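Local atomic coordinates of putative methylase (Clostridium difficile, PDB entry 3LDU), a protein that probably methylates guanine bases of ribosomal RNA and holds a GTP molecule in the pocket of its methyltransferase domain. Residues Phe15-Glu18 / Lys19-Ala22; Lys326-Gly329 / Tyr330-Lys334. All blocks are in the same frame, centred on the assembly; numbering follows the deposited sequence. Where two conformers were deposited one is given.

Contact 1 (15-18 with 19-22) and contact 2 (326-329 with 330-334) are both local, contact 1 at the loop-to-helix start of helix 18-27 and contact 2 near the end of helix 315-333. They belong to different domains: the RlmL ferredoxin-like region near the N-terminus and the Rossmann-type methyltransferase region. The centres of contact 1 and contact 2 are 30 Å apart; the nearest atoms of contact 1 and contact 2 are about 19 Å apart, without touching. The bound GTP gives a common reference. The side chain of Leu-328 in contact 2 comes within about 6 Å of the nucleotide, whereas that of Met-17 in contact 1 stays about 13 Å away, and about 9 Å from that of Ile-179, a GTP-binding residue.

Contact 1: residues Phe15-Glu18 / Lys19-Ala22; sequences FGME and KMLA
Met-17 and Leu-21 are joined by the first of two i-to-i+4 backbone bonds that start helix 18-27 of the ferredoxin-like domain, just after the loop that follows strand 7-12. The Leu-21 N to Met-17 O distance is 2.9 Å, with an N-H...O angle of 168°. Ala-22 N repeats the pattern on Glu-18 O, also at 2.9 Å. These two carbonyls are thus each satisfied by an amide one turn further on.

Two selenomethionines, Met-17 and Met-20, form the apolar side of the turn, their chains crossing at a slant between the helix and helix 181-189. Leu-183 touches Met-17 and Tyr-189 touches Met-20, which ties this turn to the methyltransferase domain. Met-20 was deposited in two conformers, and the detailed fit of its end against Met-17 is therefore doubtful. Leu-21 faces another way, against Ile-40 of strand 39-44.

The Glu-18 carboxylate serves amides on both sides of the helix start: OE1 takes the loop amide Gly-16 N directly and the first-turn amide Lys-19 N by way of a water. With CG beside its own backbone N (chi1 -60°) and the chain bent again at chi2, the carboxylate folds back over the preceding loop. There OE1 of Glu-18 receives Gly-16 N at 2.8 Å, on its syn side but out of the carboxylate plane. OE2 has its own donor, Gly-38 N, and both carboxylate oxygens are therefore bonded. The bridging water donates to Glu-18 OE1 at 2.9 Å and accepts from Lys-19 N at 3.1 Å.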
loop_
_atom_site.group_PDB
_atom_site.type_symbol
_atom_site.label_atom_id
_atom_site.label_comp_id
_atom_site.label_asym_id
_atom_site.label_seq_id
_atom_site.Cartn_x
_atom_site.Cartn_y
_atom_site.Cartn_z
ATOM N N PHE A 15 -9.259 1.886 2.835
ATOM C CA PHE A 15 -10.125 1.575 3.964
ATOM C C PHE A 15 -10.091 0.078 4.226
ATOM O O PHE A 15 -10.195 -0.710 3.296
ATOM C CB PHE A 15 -11.551 2.045 3.699
ATOM C CG PHE A 15 -11.659 3.523 3.447
ATOM C CD1 PHE A 15 -11.075 4.427 4.316
ATOM C CD2 PHE A 15 -12.340 4.008 2.341
ATOM C CE1 PHE A 15 -11.167 5.791 4.090
ATOM C CE2 PHE A 15 -12.439 5.369 2.110
ATOM C CZ PHE A 15 -11.850 6.262 2.987
ATOM N N GLY A 16 -9.917 -0.302 5.487
ATOM C CA GLY A 16 -9.819 -1.703 5.867
ATOM C C GLY A 16 -8.372 -2.147 6.043
ATOM O O GLY A 16 -8.100 -3.231 6.553
HETATM N N MSE A 17 -7.446 -1.289 5.634
HETATM C CA MSE A 17 -6.009 -1.558 5.750
HETATM C C MSE A 17 -5.345 -0.921 6.979
HETATM O O MSE A 17 -4.157 -1.161 7.234
HETATM C CB MSE A 17 -5.285 -1.077 4.494
HETATM C CG MSE A 17 -5.760 -1.743 3.240
HETATM SE SE MSE A 17 -4.893 -3.470 3.064
HETATM C CE MSE A 17 -5.866 -4.583 4.379
ATOM N N GLU A 18 -6.110 -0.129 7.733
ATOM C CA GLU A 18 -5.565 0.649 8.855
ATOM C C GLU A 18 -4.902 -0.201 9.937
ATOM O O GLU A 18 -3.853 0.169 10.463
ATOM C CB GLU A 18 -6.647 1.525 9.498
ATOM C CG GLU A 18 -7.271 2.541 8.562
ATOM C CD GLU A 18 -8.485 2.009 7.813
ATOM O OE1 GLU A 18 -8.732 0.779 7.820
ATOM O OE2 GLU A 18 -9.195 2.833 7.205
ATOM N N LYS A 19 -5.512 -1.337 10.275
ATOM C CA LYS A 19 -4.953 -2.212 11.302
ATOM C C LYS A 19 -3.615 -2.826 10.876
ATOM O O LYS A 19 -2.684 -2.907 11.674
ATOM C CB LYS A 19 -5.943 -3.334 11.646
ATOM C CG LYS A 19 -6.375 -3.359 13.092
ATOM C CD LYS A 19 -7.198 -2.136 13.443
ATOM C CE LYS A 19 -8.306 -2.501 14.421
ATOM N NZ LYS A 19 -9.206 -3.545 13.849
HETATM N N MSE A 20 -3.527 -3.270 9.620
HETATM C CA MSE A 20 -2.287 -3.849 9.119
HETATM C C MSE A 20 -1.204 -2.792 9.048
HETATM O O MSE A 20 -0.072 -3.047 9.433
HETATM C CB MSE A 20 -2.463 -4.460 7.734
HETATM C CG MSE A 20 -3.270 -5.733 7.734
HETATM SE SE MSE A 20 -5.169 -5.405 7.811
HETATM C CE MSE A 20 -5.402 -3.521 8.057
ATOM N N LEU A 21 -1.555 -1.615 8.544
ATOM C CA LEU A 21 -0.576 -0.511 8.451
ATOM C C LEU A 21 -0.099 -0.078 9.841
ATOM O O LEU A 21 1.084 0.165 10.059
ATOM C CB LEU A 21 -1.175 0.682 7.713
ATOM C CG LEU A 21 -0.284 1.929 7.544
ATOM C CD1 LEU A 21 1.121 1.569 7.026
ATOM C CD2 LEU A 21 -0.958 2.892 6.605
ATOM N N ALA A 22 -1.022 0.014 10.789
ATOM C CA ALA A 22 -0.655 0.406 12.142
ATOM C C ALA A 22 0.317 -0.600 12.750
ATOM O O ALA A 22 1.269 -0.224 13.446
ATOM C CB ALA A 22 -1.896 0.550 13.012
HETATM O O HOH W 1 -8.524 -1.543 9.510
#

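Contact 2: residues Lys326-Gly329 / Tyr330-Lys334; sequences KELG and YAFRK
Leu-328 and Phe-332 form the buried side of the last turns of helix 315-333, the connecting helix of a beta-alpha-beta unit between strands 304-307 and 339-344 in the Rossmann-type domain. Their side chains lie alongside each other and point the same way, with Leu-328 CD2 4.1 Å from Phe-332 CZ. The closer approach is at the base of the ring, where Phe-332 CG comes 3.2 Å from Leu-328 O. Phe-332 has its CG beside the backbone N (chi1 -68°), which places the ring next to the leucine, and chi2 of 5° turns one face that way, with CB of Leu-328 on that side. The pair is buried, and its neighbours include Phe-353 of helix 349-353, which touches both side chains, and Tyr-340, which meets the Phe-332 ring with the planes at about 50°. Leu-328 also reaches Met-203 and Ala-293, the latter a GTP-binding residue.

Four consecutive backbone bonds run beneath this surface. That from Phe-332 N to Leu-328 O is the shortest at 2.8 Å, while Ala-331 N to Glu-327 O measures 3.1 Å.

The other side is looser and partly exposed. Tyr-330 turns its phenol outward and takes CD of Lys-334 against one ring face. Glu-327 is held from the preceding turn, its OE2 bonded to Gln-323.

Arg-333, although exposed, curls back along the helix because its chain bends at chi3. NH1 bonds to the carbonyl of Phe-353, whose ring also makes a cation-pi contact with the arginine. The guanidinium lies flat across the backbone at Gly-329, where no side chain intervenes, and it puts one face toward that carbonyl: Gly-329 O sits over the centre of the group, 3.3 Å from Arg-333 CZ.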
loop_
_atom_site.group_PDB
_atom_site.type_symbol
_atom_site.label_atom_id
_atom_site.label_comp_id
_atom_site.label_asym_id
_atom_site.label_seq_id
_atom_site.Cartn_x
_atom_site.Cartn_y
_atom_site.Cartn_z
ATOM N N LYS A 326 -18.435 -22.411 -6.902
ATOM C CA LYS A 326 -18.886 -23.723 -6.445
ATOM C C LYS A 326 -17.779 -24.758 -6.630
ATOM O O LYS A 326 -17.466 -25.543 -5.733
ATOM C CB LYS A 326 -20.127 -24.157 -7.233
ATOM C CG LYS A 326 -20.696 -25.489 -6.817
ATOM C CD LYS A 326 -21.795 -25.917 -7.789
ATOM C CE LYS A 326 -22.870 -24.842 -7.923
ATOM N NZ LYS A 326 -23.652 -24.697 -6.663
ATOM N N GLU A 327 -17.173 -24.738 -7.804
ATOM C CA GLU A 327 -16.092 -25.672 -8.098
ATOM C C GLU A 327 -14.870 -25.476 -7.195
ATOM O O GLU A 327 -14.263 -26.453 -6.748
ATOM C CB GLU A 327 -15.749 -25.632 -9.582
ATOM C CG GLU A 327 -16.910 -26.187 -10.423
ATOM C CD GLU A 327 -16.708 -26.041 -11.922
ATOM O OE1 GLU A 327 -15.581 -25.750 -12.356
ATOM O OE2 GLU A 327 -17.690 -26.229 -12.671
ATOM N N LEU A 328 -14.523 -24.220 -6.907
ATOM C CA LEU A 328 -13.469 -23.947 -5.937
ATOM C C LEU A 328 -13.790 -24.498 -4.546
ATOM O O LEU A 328 -12.928 -25.081 -3.882
ATOM C CB LEU A 328 -13.195 -22.441 -5.826
ATOM C CG LEU A 328 -12.675 -21.767 -7.095
ATOM C CD1 LEU A 328 -12.607 -20.258 -6.884
ATOM C CD2 LEU A 328 -11.303 -22.313 -7.524
ATOM N N GLY A 329 -15.019 -24.278 -4.085
ATOM C CA GLY A 329 -15.427 -24.782 -2.787
ATOM C C GLY A 329 -15.244 -26.290 -2.710
ATOM O O GLY A 329 -14.685 -26.806 -1.740
ATOM N N TYR A 330 -15.704 -26.992 -3.742
ATOM C CA TYR A 330 -15.564 -28.449 -3.790
ATOM C C TYR A 330 -14.097 -28.859 -3.679
ATOM O O TYR A 330 -13.749 -29.692 -2.842
ATOM C CB TYR A 330 -16.210 -29.009 -5.059
ATOM C CG TYR A 330 -16.061 -30.502 -5.264
ATOM C CD1 TYR A 330 -16.803 -31.409 -4.511
ATOM C CD2 TYR A 330 -15.206 -31.009 -6.239
ATOM C CE1 TYR A 330 -16.678 -32.776 -4.710
ATOM C CE2 TYR A 330 -15.079 -32.377 -6.447
ATOM C CZ TYR A 330 -15.813 -33.253 -5.680
ATOM O OH TYR A 330 -15.682 -34.612 -5.885
ATOM N N ALA A 331 -13.236 -28.255 -4.503
ATOM C CA ALA A 331 -11.813 -28.606 -4.519
ATOM C C ALA A 331 -11.124 -28.277 -3.198
ATOM O O ALA A 331 -10.351 -29.073 -2.670
ATOM C CB ALA A 331 -11.085 -27.908 -5.673
ATOM N N PHE A 332 -11.382 -27.086 -2.676
ATOM C CA PHE A 332 -10.675 -26.652 -1.481
ATOM C C PHE A 332 -11.073 -27.471 -0.242
ATOM O O PHE A 332 -10.248 -27.713 0.643
ATOM C CB PHE A 332 -10.903 -25.154 -1.219
ATOM C CG PHE A 332 -10.259 -24.235 -2.238
ATOM C CD1 PHE A 332 -9.609 -24.726 -3.361
ATOM C CD2 PHE A 332 -10.312 -22.859 -2.048
ATOM C CE1 PHE A 332 -9.017 -23.850 -4.279
ATOM C CE2 PHE A 332 -9.724 -21.979 -2.963
ATOM C CZ PHE A 332 -9.079 -22.481 -4.076
ATOM N N ARG A 333 -12.336 -27.882 -0.177
ATOM C CA ARG A 333 -12.828 -28.647 0.970
ATOM C C ARG A 333 -12.281 -30.081 0.991
ATOM O O ARG A 333 -12.347 -30.759 2.017
ATOM C CB ARG A 333 -14.369 -28.625 1.028
ATOM C CG ARG A 333 -14.933 -27.292 1.567
ATOM C CD ARG A 333 -16.443 -27.342 1.844
ATOM N NE ARG A 333 -17.227 -27.364 0.614
ATOM C CZ ARG A 333 -17.488 -26.294 -0.130
ATOM N NH1 ARG A 333 -17.022 -25.098 0.223
ATOM N NH2 ARG A 333 -18.205 -26.424 -1.239
ATOM N N LYS A 334 -11.736 -30.525 -0.137
ATOM C CA LYS A 334 -11.126 -31.852 -0.245
ATOM C C LYS A 334 -9.673 -31.867 0.223
ATOM O O LYS A 334 -9.057 -32.930 0.337
ATOM C CB LYS A 334 -11.223 -32.380 -1.681
ATOM C CG LYS A 334 -12.623 -32.834 -2.072
ATOM C CD LYS A 334 -12.739 -33.121 -3.565
ATOM C CE LYS A 334 -11.808 -34.238 -4.006
ATOM N NZ LYS A 334 -11.853 -34.448 -5.483
#